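Local coordinates for beta-n-acetylhexosaminidase (Streptococcus pneumoniae, PDB 4AZI), which probably cleaves terminal beta-linked N-acetylglucosamine from glycans, as one of the two family 20 glycoside hydrolase catalytic modules of the pneumococcal exo-enzyme StrH, at residues E99-A104 with M167-G172. The protein carries 2 engineered substitutions. Residues are numbered along the deposited sequence; the frame is centred on the assembly and turned at random.
Sequences ELIEYA and MDFFAG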
# COMPACT_ATOMS: atom_id res chain seq x y z
N GLU A 99 5.53 16.62 1.58
CA GLU A 99 6.25 16.67 2.86
C GLU A 99 6.41 15.30 3.51
O GLU A 99 7.46 15.02 4.09
CB GLU A 99 5.56 17.64 3.83
CG GLU A 99 6.15 17.62 5.24
CD GLU A 99 5.71 18.80 6.11
OE1 GLU A 99 4.81 19.56 5.70
OE2 GLU A 99 6.29 18.97 7.20
N LEU A 100 5.39 14.45 3.43
CA LEU A 100 5.47 13.10 4.01
C LEU A 100 6.55 12.27 3.30
O LEU A 100 7.35 11.59 3.94
CB LEU A 100 4.11 12.38 3.95
CG LEU A 100 4.00 10.96 4.52
CD1 LEU A 100 4.17 10.94 6.04
CD2 LEU A 100 2.66 10.36 4.13
N ILE A 101 6.56 12.35 1.97
CA ILE A 101 7.56 11.66 1.16
C ILE A 101 8.99 12.14 1.45
O ILE A 101 9.88 11.32 1.66
CB ILE A 101 7.21 11.78 -0.34
CG1 ILE A 101 5.86 11.09 -0.62
CG2 ILE A 101 8.33 11.18 -1.20
CD1 ILE A 101 5.37 11.20 -2.05
N GLU A 102 9.21 13.45 1.47
CA GLU A 102 10.52 14.00 1.85
C GLU A 102 10.92 13.54 3.25
O GLU A 102 12.05 13.11 3.47
CB GLU A 102 10.51 15.54 1.85
CG GLU A 102 9.83 16.19 0.66
CD GLU A 102 10.76 17.05 -0.17
OE1 GLU A 102 11.88 16.60 -0.48
OE2 GLU A 102 10.34 18.18 -0.53
N TYR A 103 9.98 13.66 4.20
CA TYR A 103 10.22 13.31 5.61
C TYR A 103 10.59 11.85 5.77
O TYR A 103 11.56 11.51 6.47
CB TYR A 103 8.98 13.63 6.45
CG TYR A 103 9.12 13.35 7.94
CD1 TYR A 103 9.73 14.28 8.78
CD2 TYR A 103 8.63 12.17 8.50
CE1 TYR A 103 9.85 14.04 10.14
CE2 TYR A 103 8.75 11.92 9.86
CZ TYR A 103 9.36 12.86 10.68
OH TYR A 103 9.49 12.63 12.03
N ALA A 104 9.82 10.98 5.11
CA ALA A 104 10.11 9.55 5.08
C ALA A 104 11.48 9.29 4.46
O ALA A 104 12.25 8.47 4.98
CB ALA A 104 9.02 8.80 4.33
N MET A 167 -0.35 9.38 -11.03
CA MET A 167 0.91 8.75 -11.40
C MET A 167 1.96 9.79 -11.82
O MET A 167 3.15 9.65 -11.51
CB MET A 167 0.71 7.71 -12.51
CG MET A 167 0.04 6.42 -12.10
SD MET A 167 -0.07 5.38 -13.57
CE MET A 167 -0.64 3.81 -12.89
N ASP A 168 1.50 10.85 -12.51
CA ASP A 168 2.34 11.99 -12.87
C ASP A 168 2.99 12.64 -11.63
O ASP A 168 4.19 12.92 -11.64
CB ASP A 168 1.58 13.01 -13.76
CG ASP A 168 1.27 12.45 -15.16
OD1 ASP A 168 1.94 11.50 -15.58
OD2 ASP A 168 0.35 12.95 -15.87
N PHE A 169 2.21 12.84 -10.57
CA PHE A 169 2.77 13.41 -9.32
C PHE A 169 3.79 12.49 -8.63
O PHE A 169 4.84 12.95 -8.19
CB PHE A 169 1.65 13.83 -8.36
CG PHE A 169 2.12 14.10 -6.96
CD1 PHE A 169 2.64 15.35 -6.61
CD2 PHE A 169 2.04 13.11 -5.98
CE1 PHE A 169 3.08 15.60 -5.31
CE2 PHE A 169 2.48 13.35 -4.68
CZ PHE A 169 3.01 14.59 -4.35
N PHE A 170 3.49 11.19 -8.56
CA PHE A 170 4.38 10.22 -7.91
C PHE A 170 5.62 9.84 -8.73
O PHE A 170 6.62 9.44 -8.15
CB PHE A 170 3.62 8.96 -7.46
CG PHE A 170 2.62 9.21 -6.37
CD1 PHE A 170 3.04 9.62 -5.12
CD2 PHE A 170 1.26 9.04 -6.61
CE1 PHE A 170 2.12 9.86 -4.11
CE2 PHE A 170 0.33 9.28 -5.61
CZ PHE A 170 0.76 9.70 -4.36
N ALA A 171 5.55 9.97 -10.06
CA ALA A 171 6.69 9.71 -10.92
C ALA A 171 7.93 10.43 -10.41
O ALA A 171 7.94 11.66 -10.29
CB ALA A 171 6.40 10.11 -12.37
N GLY A 172 8.96 9.67 -10.09
CA GLY A 172 10.20 10.22 -9.56
C GLY A 172 10.17 10.61 -8.09
O GLY A 172 11.15 11.15 -7.58
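The ring of Phe-170 meets Ile-101 at its edge: the methyl CD1 sits near the ring plane, 4.1 Å from Phe-170 CE1. One face of that same ring is taken by Phe-169, whose CD2 stands 3.6 Å above the plane of the Phe-170 ring, over its centre; at the Phe-169 ring, Phe-170 CE1 lies at the edge, in plane. Ile-101 CD1 comes to the Phe-169 ring only obliquely, and more loosely, at 4.5 Å from Phe-169 CE2.

In the (beta/alpha)8 barrel of this family 20 module, this is where two outer helices pack side by side: helix 94-106, which leads into strand 110-117, and helix 153-170, which leads into the next barrel strand, 176-180. The backbones stay well apart, with 9.7 Å between the CA atoms of Ile-101 and Phe-170, and side chains fill the gap. Ile-101 bridges it because its chain is stretched out, with CD1 anti to CA (chi2 177°), and it crosses the Phe-170 side chain at about a right angle. Phe-170 has its CG beside the backbone N and anti to the carbonyl carbon (chi1 -67°), and the end of its ring swings in closer to Ile-101 than its CB direction suggests. The joint is small, purely apolar and buried.

Beneath it runs the barrel wall: Ile-101 touches Leu-111 and Phe-170 touches Pro-113, both on strand 110-117. Phe-169 also packs on Val-97 and Thr-98 of helix 94-106, meets Phe-53 edge-to-face and makes a cation-pi contact with Lys-173. Helix 153-170 runs out right here: Ala-171 is the first residue to leave helical geometry, although its N still bonds to Met-167 O at 2.8 Å.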